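Long-range contacts in 432aa long hypothetical deoxyribodipyrimidine photolyase (Sulfolobus tokodaii, PDB 2E0I), which probably uses light to repair pyrimidine dimers in DNA, with two bound FAD molecules, one of them probably a light-harvesting antenna: residues R8-R12 with E125-L129; N16-A22 with I93-E97; Y280-W284 with V315-L319. All blocks are in the same frame, centred on the assembly; numbering follows the deposited sequence.

Overall arrangement
Contacts 1 and 2 are neighbours in the α/β half of the photolyase, built on the five-stranded parallel sheet, in which 92-96 lies between 2-7 and the edge strand 120-124. Their centres lie about 9 Å apart and they touch, T17 of contact 2 probably hydrogen-bonding D126 of contact 1. Along the chain, both segments of contact 2 fall between those of contact 1. Contact 3 comes later, in the helical FAD-binding part, joining helices 278-286 and 309-322, its centre about 33 Å from that of contact 1 and about 41 Å from that of contact 2, on the opposite side of the chain's centre. R8 and R9 of contact 1 belong to one FAD pocket and A316 of contact 3 to the other.

Contact 1: R8-R12 with E125-L129; sequences RRDLR and EDYLL. With FAD (flavin-adenine dinucleotide), chain F.
The guanidinium of R9 overlaps one face of the Y127 ring in a cation-pi contact, CZ standing 4.0 Å from the ring centroid. The two planes are 41° apart, with NH2 off toward the CG-CD1 rim rather than over the centre; D98 pairs with this same NH2 and so helps fix the group over the ring. A bend at chi3 (106°) turns the guanidinium back over Y127, while CD of R9 lies 3.5 Å from the ribityl O2' of FAD. The phenol oxygen of Y127 reaches the backbone of the first loop, where R9 N gives OH a weak bond of 3.4 Å. Both segments are loops leaving the carboxyl ends of strands 2-7 and 120-124, which flank strand 92-96 in the parallel sheet, the edge of the α/β domain where this FAD, probably the light-harvesting one, binds. D10 steadies the first loop: its OD1 accepts from R8 N at 2.9 Å. L11 centres an inverse gamma turn that leads on to R12. From there R12 extends its chain to D126, NH2 meeting the syn lone pair of OD1 at 2.8 Å in a salt bridge with guanidinium and carboxylate nearly coplanar. A water bridges R12 NH1 and the same OD1; R228 holds D126 OD2.

Contact 2: N16-A22 with I93-E97; sequences NTGLNYA and IYVNE
Over these segments helix 17-22 runs nearly antiparallel to strand 93-96, the directions 155° apart and the axes approaching to 6.9 Å, with the CA atoms of G18 and V95 5.3 Å from each other. G18 faces the strand at this point; having no side chain, it brings the helix backbone near the sheet, its CA 4.3 Å from V95 O. Along the strand Y94 and N96 point toward the helix and V95 between them points away, the usual alternation. Y94 does most of the packing. CA of A22 lies above the middle of its ring in a CH-pi contact, 3.8 Å from the centroid and 10° off the ring normal, while the methyl CB of A22 covers the inner end of the same face, 3.6 Å from CG. Y94 has CG beside its backbone N (chi1 -69°), which lays the ring flat beneath the last turn of the segment. CB of Y21 grazes it at CE2, 4.2 Å away. This is the α/β packing of a Rossmann-like domain: helix 17-25 belongs to the beta-alpha-beta crossover from strand 2-7 to strand 28-35, and covers the sheet where strand 92-96 is bonded between strands 2-7 and 120-124. Beyond the ring, the hydroxyl of Y94 hydrogen-bonds E25 further along the helix, close to the C3-C26 disulfide that ties strand 2-7 to the residue just after helix 17-25. At the other end, N16 holds the N-cap position of the helix, and its side-chain amide meets that of N96, both residues being buried. The N96 amide also lies against the backbone at G18, in the first turn. T17, beside it, turns its hydroxyl to D126, whereas Y21 stacks its ring with Y124 of strand 120-124.

Contact 3: Y280-W284 with V315-L319; sequences YFEAW and VAFFL
W284 lies across the contact with one face of its indole covered by L319. CB of L319 sits over the pyrrole side, 3.6 Å from CE2, and CD2 stands over the six-membered ring in a CH-pi contact, 3.6 Å from the centroid and 8° off the normal, so the leucine spans both rings at about a right angle to the tryptophan. With CG anti to the backbone N (chi1 179°), W284 stretches its ring away from its own helix to the other one. There the edge of the indole meets V315: NE1 donates to V315 O at 3.1 Å, the hydrogen bond approaching from above the carbonyl plane. L319 N, in the regular helical bond, reaches the same oxygen from the opposite face, so one carbonyl serves two donors and the polar edge of a buried ring is satisfied. CZ2 of W284 packs on V315 CG1 at 3.4 Å, and its CD1 lies at the edge of the F318 ring, 4.2 Å from CD2. F281 joins from one turn earlier, the edge of its ring touching L319 CD1 at 3.8 Å. The two short segments run nearly antiparallel (167°), their axes approaching to 11.3 Å, a gap bridged largely by W284 and L319. M298 of helix 292-304 and W350 of helix 343-353 also pack on W284, and A316, next to V315 on helix 309-322, touches the FAD of this helical domain.

Contact 1: R8-R12 with E125-L129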
loop_
_atom_site.group_PDB
_atom_site.type_symbol
_atom_site.label_atom_id
_atom_site.label_comp_id
_atom_site.label_asym_id
_atom_site.label_seq_id
_atom_site.Cartn_x
_atom_site.Cartn_y
_atom_site.Cartn_z
ATOM N N ARG A 8 -9.951 -8.906 -7.191
ATOM C CA ARG A 8 -8.502 -8.860 -7.164
ATOM C C ARG A 8 -8.009 -8.026 -6.004
ATOM O O ARG A 8 -7.284 -8.515 -5.151
ATOM C CB ARG A 8 -7.967 -8.272 -8.468
ATOM C CG ARG A 8 -8.335 -9.059 -9.704
ATOM C CD ARG A 8 -8.691 -8.091 -10.790
ATOM N NE ARG A 8 -8.112 -8.487 -12.057
ATOM C CZ ARG A 8 -7.872 -7.646 -13.054
ATOM N NH1 ARG A 8 -8.167 -6.356 -12.921
ATOM N NH2 ARG A 8 -7.329 -8.097 -14.181
ATOM N N ARG A 9 -8.464 -6.779 -5.971
ATOM C CA ARG A 9 -8.046 -5.790 -4.990
ATOM C C ARG A 9 -9.268 -5.005 -4.511
ATOM O O ARG A 9 -9.128 -3.949 -3.873
ATOM C CB ARG A 9 -7.131 -4.822 -5.716
ATOM C CG ARG A 9 -5.863 -4.465 -5.077
ATOM C CD ARG A 9 -5.085 -3.588 -6.065
ATOM N NE ARG A 9 -5.207 -2.288 -5.508
ATOM C CZ ARG A 9 -5.420 -1.108 -6.054
ATOM N NH1 ARG A 9 -5.490 -0.142 -5.175
ATOM N NH2 ARG A 9 -5.554 -0.849 -7.349
ATOM N N ASP A 10 -10.454 -5.497 -4.871
ATOM C CA ASP A 10 -11.746 -4.873 -4.544
ATOM C C ASP A 10 -12.563 -5.843 -3.697
ATOM O O ASP A 10 -13.704 -6.167 -4.029
ATOM C CB ASP A 10 -12.500 -4.574 -5.847
ATOM C CG ASP A 10 -12.451 -5.757 -6.855
ATOM O OD1 ASP A 10 -11.925 -6.842 -6.518
ATOM O OD2 ASP A 10 -12.938 -5.611 -7.998
ATOM N N LEU A 11 -11.982 -6.282 -2.588
ATOM C CA LEU A 11 -12.613 -7.272 -1.723
ATOM C C LEU A 11 -13.847 -6.838 -0.932
ATOM O O LEU A 11 -13.808 -6.749 0.302
ATOM C CB LEU A 11 -11.553 -7.841 -0.782
ATOM C CG LEU A 11 -10.256 -8.249 -1.491
ATOM C CD1 LEU A 11 -9.401 -9.054 -0.558
ATOM C CD2 LEU A 11 -10.564 -9.065 -2.728
ATOM N N ARG A 12 -14.946 -6.594 -1.650
ATOM C CA ARG A 12 -16.201 -6.166 -1.041
ATOM C C ARG A 12 -17.315 -6.353 -2.049
ATOM O O ARG A 12 -17.045 -6.514 -3.242
ATOM C CB ARG A 12 -16.130 -4.687 -0.662
ATOM C CG ARG A 12 -15.903 -3.793 -1.852
ATOM C CD ARG A 12 -15.952 -2.316 -1.504
ATOM N NE ARG A 12 -15.957 -1.489 -2.712
ATOM C CZ ARG A 12 -14.887 -1.238 -3.458
ATOM N NH1 ARG A 12 -13.709 -1.746 -3.117
ATOM N NH2 ARG A 12 -14.999 -0.495 -4.555
ATOM N N GLU A 125 -13.408 1.356 -14.185
ATOM C CA GLU A 125 -12.619 2.144 -13.249
ATOM C C GLU A 125 -13.319 2.068 -11.893
ATOM O O GLU A 125 -14.542 2.237 -11.808
ATOM C CB GLU A 125 -12.530 3.604 -13.708
ATOM C CG GLU A 125 -11.552 3.833 -14.851
ATOM C CD GLU A 125 -11.409 5.304 -15.257
ATOM O OE1 GLU A 125 -11.029 6.144 -14.406
ATOM O OE2 GLU A 125 -11.670 5.621 -16.440
ATOM N N ASP A 126 -12.553 1.808 -10.834
ATOM C CA ASP A 126 -13.127 1.710 -9.497
ATOM C C ASP A 126 -12.168 2.130 -8.402
ATOM O O ASP A 126 -12.570 2.761 -7.441
ATOM C CB ASP A 126 -13.607 0.273 -9.239
ATOM C CG ASP A 126 -14.206 0.079 -7.833
ATOM O OD1 ASP A 126 -13.472 -0.354 -6.918
ATOM O OD2 ASP A 126 -15.413 0.355 -7.642
ATOM N N TYR A 127 -10.897 1.790 -8.549
ATOM C CA TYR A 127 -9.908 2.107 -7.532
ATOM C C TYR A 127 -9.652 3.574 -7.308
ATOM O O TYR A 127 -9.317 3.970 -6.202
ATOM C CB TYR A 127 -8.583 1.407 -7.840
ATOM C CG TYR A 127 -8.702 -0.092 -7.856
ATOM C CD1 TYR A 127 -8.150 -0.839 -8.879
ATOM C CD2 TYR A 127 -9.437 -0.755 -6.884
ATOM C CE1 TYR A 127 -8.339 -2.219 -8.947
ATOM C CE2 TYR A 127 -9.635 -2.128 -6.933
ATOM C CZ TYR A 127 -9.095 -2.864 -7.970
ATOM O OH TYR A 127 -9.376 -4.224 -8.065
ATOM N N LEU A 128 -9.816 4.395 -8.339
ATOM C CA LEU A 128 -9.556 5.832 -8.198
ATOM C C LEU A 128 -10.771 6.655 -7.778
ATOM O O LEU A 128 -11.925 6.307 -8.042
ATOM C CB LEU A 128 -8.992 6.405 -9.505
ATOM C CG LEU A 128 -7.684 5.830 -10.051
ATOM C CD1 LEU A 128 -7.599 6.162 -11.518
ATOM C CD2 LEU A 128 -6.474 6.370 -9.298
ATOM N N LEU A 129 -10.484 7.765 -7.121
ATOM C CA LEU A 129 -11.502 8.682 -6.656
ATOM C C LEU A 129 -11.863 9.601 -7.823
ATOM O O LEU A 129 -12.973 10.122 -7.900
ATOM C CB LEU A 129 -10.926 9.501 -5.510
ATOM C CG LEU A 129 -11.826 10.066 -4.421
ATOM C CD1 LEU A 129 -12.632 8.960 -3.774
ATOM C CD2 LEU A 129 -10.946 10.750 -3.393
HETATM P PA FAD F . 1.579 -7.288 -6.774
HETATM O O1A FAD F . 2.206 -6.143 -6.075
HETATM O O2A FAD F . 1.317 -8.610 -6.165
HETATM O O5B FAD F . 2.874 -7.700 -7.639
HETATM C C5B FAD F . 2.753 -8.610 -8.738
HETATM C C4B FAD F . 4.074 -8.761 -9.498
HETATM O O4B FAD F . 4.726 -7.476 -9.524
HETATM C C3B FAD F . 5.037 -9.702 -8.772
HETATM O O3B FAD F . 5.987 -10.227 -9.705
HETATM C C2B FAD F . 5.718 -8.734 -7.806
HETATM O O2B FAD F . 6.988 -9.265 -7.419
HETATM C C1B FAD F . 5.938 -7.554 -8.753
HETATM N N9A FAD F . 6.198 -6.294 -8.014
HETATM C C8A FAD F . 5.444 -5.791 -7.038
HETATM N N7A FAD F . 5.942 -4.626 -6.632
HETATM C C5A FAD F . 7.026 -4.378 -7.357
HETATM C C6A FAD F . 7.936 -3.329 -7.414
HETATM N N6A FAD F . 7.832 -2.302 -6.577
HETATM N N1A FAD F . 8.938 -3.379 -8.306
HETATM C C2A FAD F . 9.073 -4.412 -9.120
HETATM N N3A FAD F . 8.226 -5.427 -9.091
HETATM C C4A FAD F . 7.196 -5.442 -8.233
HETATM N N1 FAD F . -4.548 -10.481 -6.431
HETATM C C2 FAD F . -5.042 -11.613 -7.091
HETATM O O2 FAD F . -5.948 -11.500 -7.915
HETATM N N3 FAD F . -4.464 -12.864 -6.844
HETATM C C4 FAD F . -3.391 -12.980 -5.949
HETATM O O4 FAD F . -2.892 -14.083 -5.730
HETATM C C4X FAD F . -2.891 -11.850 -5.310
HETATM N N5 FAD F . -1.776 -11.949 -4.467
HETATM C C5X FAD F . -1.258 -10.809 -3.841
HETATM C C6 FAD F . -0.097 -10.905 -3.078
HETATM C C7 FAD F . 0.481 -9.764 -2.528
HETATM C C7M FAD F . 1.761 -9.896 -1.699
HETATM C C8 FAD F . -0.112 -8.522 -2.741
HETATM C C8M FAD F . 0.497 -7.249 -2.152
HETATM C C9 FAD F . -1.278 -8.429 -3.497
HETATM C C9A FAD F . -1.857 -9.569 -4.049
HETATM N N10 FAD F . -3.001 -9.478 -4.859
HETATM C C10 FAD F . -3.471 -10.605 -5.545
HETATM C "C1'" FAD F . -3.676 -8.176 -5.069
HETATM C "C2'" FAD F . -3.011 -7.327 -6.152
HETATM O "O2'" FAD F . -2.693 -6.037 -5.617
HETATM C "C3'" FAD F . -3.930 -7.188 -7.369
HETATM O "O3'" FAD F . -4.139 -8.476 -7.958
HETATM C "C4'" FAD F . -3.320 -6.245 -8.408
HETATM O "O4'" FAD F . -4.295 -5.971 -9.419
HETATM C "C5'" FAD F . -2.077 -6.867 -9.049
HETATM O "O5'" FAD F . -1.110 -5.871 -9.392
HETATM P P FAD F . 0.055 -5.491 -8.346
HETATM O O1P FAD F . 1.021 -4.632 -9.069
HETATM O O2P FAD F . -0.544 -4.982 -7.093
HETATM O O3P FAD F . 0.739 -6.928 -8.101
HETATM O O HOH W 1 -11.599 -0.670 -4.321
#

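Contact 2: N16-A22 with I93-E97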
loop_
_atom_site.group_PDB
_atom_site.type_symbol
_atom_site.label_atom_id
_atom_site.label_comp_id
_atom_site.label_asym_id
_atom_site.label_seq_id
_atom_site.Cartn_x
_atom_site.Cartn_y
_atom_site.Cartn_z
ATOM N N ASN A 16 -19.007 -1.630 -5.661
ATOM C CA ASN A 16 -17.943 -2.201 -6.460
ATOM C C ASN A 16 -18.414 -2.004 -7.892
ATOM O O ASN A 16 -19.310 -2.707 -8.359
ATOM C CB ASN A 16 -17.775 -3.681 -6.138
ATOM C CG ASN A 16 -16.626 -4.309 -6.892
ATOM O OD1 ASN A 16 -15.849 -5.076 -6.324
ATOM N ND2 ASN A 16 -16.515 -3.997 -8.183
ATOM N N THR A 17 -17.805 -1.035 -8.573
ATOM C CA THR A 17 -18.167 -0.679 -9.943
ATOM C C THR A 17 -18.342 -1.852 -10.902
ATOM O O THR A 17 -19.442 -2.124 -11.385
ATOM C CB THR A 17 -17.142 0.295 -10.544
ATOM O OG1 THR A 17 -16.903 1.366 -9.618
ATOM C CG2 THR A 17 -17.674 0.879 -11.849
ATOM N N GLY A 18 -17.252 -2.550 -11.178
ATOM C CA GLY A 18 -17.333 -3.664 -12.091
ATOM C C GLY A 18 -18.354 -4.687 -11.655
ATOM O O GLY A 18 -19.110 -5.212 -12.470
ATOM N N LEU A 19 -18.386 -4.975 -10.360
ATOM C CA LEU A 19 -19.323 -5.962 -9.858
ATOM C C LEU A 19 -20.749 -5.489 -10.103
ATOM O O LEU A 19 -21.616 -6.284 -10.475
ATOM C CB LEU A 19 -19.081 -6.215 -8.372
ATOM C CG LEU A 19 -20.018 -7.238 -7.725
ATOM C CD1 LEU A 19 -19.938 -8.565 -8.475
ATOM C CD2 LEU A 19 -19.663 -7.395 -6.247
ATOM N N ASN A 20 -20.987 -4.191 -9.906
ATOM C CA ASN A 20 -22.315 -3.621 -10.122
ATOM C C ASN A 20 -22.762 -3.841 -11.554
ATOM O O ASN A 20 -23.845 -4.369 -11.784
ATOM C CB ASN A 20 -22.332 -2.128 -9.826
ATOM C CG ASN A 20 -22.455 -1.833 -8.359
ATOM O OD1 ASN A 20 -22.949 -2.653 -7.581
ATOM N ND2 ASN A 20 -22.028 -0.644 -7.968
ATOM N N TYR A 21 -21.933 -3.443 -12.517
ATOM C CA TYR A 21 -22.297 -3.628 -13.912
ATOM C C TYR A 21 -22.543 -5.093 -14.198
ATOM O O TYR A 21 -23.488 -5.446 -14.896
ATOM C CB TYR A 21 -21.204 -3.109 -14.838
ATOM C CG TYR A 21 -21.209 -1.616 -15.007
ATOM C CD1 TYR A 21 -20.272 -0.820 -14.358
ATOM C CD2 TYR A 21 -22.150 -0.996 -15.824
ATOM C CE1 TYR A 21 -20.268 0.563 -14.521
ATOM C CE2 TYR A 21 -22.159 0.384 -15.994
ATOM C CZ TYR A 21 -21.215 1.157 -15.341
ATOM O OH TYR A 21 -21.208 2.519 -15.518
ATOM N N ALA A 22 -21.698 -5.953 -13.648
ATOM C CA ALA A 22 -21.856 -7.380 -13.864
ATOM C C ALA A 22 -23.225 -7.855 -13.392
ATOM O O ALA A 22 -23.925 -8.571 -14.103
ATOM C CB ALA A 22 -20.766 -8.141 -13.132
ATOM N N ILE A 93 -16.733 -11.579 -18.953
ATOM C CA ILE A 93 -15.897 -11.533 -17.764
ATOM C C ILE A 93 -15.779 -10.071 -17.366
ATOM O O ILE A 93 -15.397 -9.232 -18.185
ATOM C CB ILE A 93 -14.495 -12.108 -18.049
ATOM C CG1 ILE A 93 -14.576 -13.637 -18.193
ATOM C CG2 ILE A 93 -13.534 -11.690 -16.948
ATOM C CD1 ILE A 93 -13.257 -14.292 -18.549
ATOM N N TYR A 94 -16.126 -9.764 -16.120
ATOM C CA TYR A 94 -16.053 -8.389 -15.642
ATOM C C TYR A 94 -14.959 -8.224 -14.599
ATOM O O TYR A 94 -14.694 -9.137 -13.825
ATOM C CB TYR A 94 -17.383 -7.964 -15.021
ATOM C CG TYR A 94 -18.542 -7.817 -15.980
ATOM C CD1 TYR A 94 -19.119 -8.927 -16.583
ATOM C CD2 TYR A 94 -19.067 -6.558 -16.274
ATOM C CE1 TYR A 94 -20.186 -8.791 -17.454
ATOM C CE2 TYR A 94 -20.135 -6.410 -17.143
ATOM C CZ TYR A 94 -20.689 -7.529 -17.732
ATOM O OH TYR A 94 -21.728 -7.385 -18.618
ATOM N N VAL A 95 -14.319 -7.059 -14.586
ATOM C CA VAL A 95 -13.273 -6.750 -13.606
ATOM C C VAL A 95 -13.104 -5.252 -13.474
ATOM O O VAL A 95 -13.719 -4.471 -14.193
ATOM C CB VAL A 95 -11.882 -7.310 -13.995
ATOM C CG1 VAL A 95 -11.979 -8.791 -14.266
ATOM C CG2 VAL A 95 -11.330 -6.566 -15.198
ATOM N N ASN A 96 -12.256 -4.861 -12.540
ATOM C CA ASN A 96 -11.952 -3.461 -12.324
ATOM C C ASN A 96 -10.490 -3.319 -12.727
ATOM O O ASN A 96 -9.619 -3.961 -12.150
ATOM C CB ASN A 96 -12.141 -3.099 -10.850
ATOM C CG ASN A 96 -13.596 -2.945 -10.475
ATOM O OD1 ASN A 96 -14.025 -3.403 -9.423
ATOM N ND2 ASN A 96 -14.361 -2.279 -11.328
ATOM N N GLU A 97 -10.232 -2.496 -13.731
ATOM C CA GLU A 97 -8.882 -2.288 -14.229
ATOM C C GLU A 97 -7.971 -1.762 -13.136
ATOM O O GLU A 97 -8.430 -1.110 -12.203
ATOM C CB GLU A 97 -8.910 -1.273 -15.357
ATOM C CG GLU A 97 -9.209 0.120 -14.853
ATOM C CD GLU A 97 -9.155 1.160 -15.943
ATOM O OE1 GLU A 97 -9.335 2.360 -15.623
ATOM O OE2 GLU A 97 -8.931 0.773 -17.113
#

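Contact 3: Y280-W284 with V315-L319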
loop_
_atom_site.group_PDB
_atom_site.type_symbol
_atom_site.label_atom_id
_atom_site.label_comp_id
_atom_site.label_asym_id
_atom_site.label_seq_id
_atom_site.Cartn_x
_atom_site.Cartn_y
_atom_site.Cartn_z
ATOM N N TYR A 280 25.302 -1.100 6.657
ATOM C CA TYR A 280 24.373 -0.108 7.188
ATOM C C TYR A 280 22.937 -0.555 6.919
ATOM O O TYR A 280 22.082 -0.489 7.793
ATOM C CB TYR A 280 24.580 1.258 6.527
ATOM C CG TYR A 280 25.913 1.923 6.773
ATOM C CD1 TYR A 280 26.620 1.715 7.956
ATOM C CD2 TYR A 280 26.439 2.816 5.842
ATOM C CE1 TYR A 280 27.820 2.388 8.206
ATOM C CE2 TYR A 280 27.632 3.494 6.083
ATOM C CZ TYR A 280 28.319 3.278 7.266
ATOM O OH TYR A 280 29.490 3.966 7.517
ATOM N N PHE A 281 22.688 -0.999 5.692
ATOM C CA PHE A 281 21.372 -1.462 5.281
ATOM C C PHE A 281 20.826 -2.543 6.206
ATOM O O PHE A 281 19.637 -2.568 6.522
ATOM C CB PHE A 281 21.435 -2.012 3.856
ATOM C CG PHE A 281 20.109 -2.491 3.334
ATOM C CD1 PHE A 281 19.003 -1.652 3.337
ATOM C CD2 PHE A 281 19.965 -3.774 2.844
ATOM C CE1 PHE A 281 17.772 -2.093 2.864
ATOM C CE2 PHE A 281 18.740 -4.218 2.369
ATOM C CZ PHE A 281 17.645 -3.377 2.381
ATOM N N GLU A 282 21.703 -3.446 6.627
ATOM C CA GLU A 282 21.306 -4.532 7.504
ATOM C C GLU A 282 20.929 -3.975 8.869
ATOM O O GLU A 282 19.996 -4.463 9.514
ATOM C CB GLU A 282 22.448 -5.527 7.637
ATOM C CG GLU A 282 22.019 -6.873 8.178
ATOM C CD GLU A 282 21.569 -7.842 7.088
ATOM O OE1 GLU A 282 20.743 -7.441 6.232
ATOM O OE2 GLU A 282 22.039 -9.010 7.096
ATOM N N ALA A 283 21.654 -2.944 9.297
ATOM C CA ALA A 283 21.406 -2.292 10.577
ATOM C C ALA A 283 20.063 -1.564 10.537
ATOM O O ALA A 283 19.321 -1.545 11.520
ATOM C CB ALA A 283 22.513 -1.313 10.874
ATOM N N TRP A 284 19.759 -0.967 9.390
ATOM C CA TRP A 284 18.512 -0.237 9.185
ATOM C C TRP A 284 17.302 -1.177 9.262
ATOM O O TRP A 284 16.309 -0.865 9.908
ATOM C CB TRP A 284 18.554 0.452 7.819
ATOM C CG TRP A 284 17.328 1.222 7.454
ATOM C CD1 TRP A 284 16.965 2.459 7.905
ATOM C CD2 TRP A 284 16.307 0.814 6.542
ATOM N NE1 TRP A 284 15.786 2.846 7.328
ATOM C CE2 TRP A 284 15.357 1.856 6.485
ATOM C CE3 TRP A 284 16.102 -0.335 5.767
ATOM C CZ2 TRP A 284 14.216 1.788 5.679
ATOM C CZ3 TRP A 284 14.969 -0.403 4.967
ATOM C CH2 TRP A 284 14.039 0.655 4.928
ATOM N N VAL A 315 12.149 7.231 8.449
ATOM C CA VAL A 315 12.878 5.999 8.231
ATOM C C VAL A 315 13.412 5.948 6.798
ATOM O O VAL A 315 14.557 5.589 6.561
ATOM C CB VAL A 315 11.945 4.800 8.544
ATOM C CG1 VAL A 315 12.141 3.676 7.541
ATOM C CG2 VAL A 315 12.209 4.315 9.964
ATOM N N ALA A 316 12.572 6.331 5.848
ATOM C CA ALA A 316 12.956 6.323 4.450
ATOM C C ALA A 316 14.048 7.366 4.209
ATOM O O ALA A 316 14.992 7.131 3.455
ATOM C CB ALA A 316 11.732 6.605 3.583
ATOM N N PHE A 317 13.911 8.519 4.850
ATOM C CA PHE A 317 14.887 9.590 4.716
ATOM C C PHE A 317 16.254 9.080 5.158
ATOM O O PHE A 317 17.232 9.166 4.424
ATOM C CB PHE A 317 14.473 10.783 5.590
ATOM C CG PHE A 317 15.574 11.791 5.817
ATOM C CD1 PHE A 317 15.911 12.721 4.830
ATOM C CD2 PHE A 317 16.292 11.804 7.020
ATOM C CE1 PHE A 317 16.949 13.653 5.035
ATOM C CE2 PHE A 317 17.331 12.729 7.236
ATOM C CZ PHE A 317 17.657 13.656 6.238
ATOM N N PHE A 318 16.300 8.540 6.371
ATOM C CA PHE A 318 17.519 8.026 6.965
ATOM C C PHE A 318 18.260 7.007 6.096
ATOM O O PHE A 318 19.496 7.026 6.012
ATOM C CB PHE A 318 17.198 7.397 8.319
ATOM C CG PHE A 318 18.411 7.141 9.164
ATOM C CD1 PHE A 318 18.941 8.152 9.958
ATOM C CD2 PHE A 318 19.042 5.898 9.147
ATOM C CE1 PHE A 318 20.074 7.927 10.720
ATOM C CE2 PHE A 318 20.176 5.666 9.907
ATOM C CZ PHE A 318 20.691 6.677 10.693
ATOM N N LEU A 319 17.524 6.113 5.449
ATOM C CA LEU A 319 18.179 5.114 4.620
ATOM C C LEU A 319 18.775 5.716 3.354
ATOM O O LEU A 319 19.871 5.346 2.934
ATOM C CB LEU A 319 17.202 4.006 4.228
ATOM C CG LEU A 319 17.776 2.960 3.265
ATOM C CD1 LEU A 319 18.807 2.116 3.988
ATOM C CD2 LEU A 319 16.659 2.087 2.708
#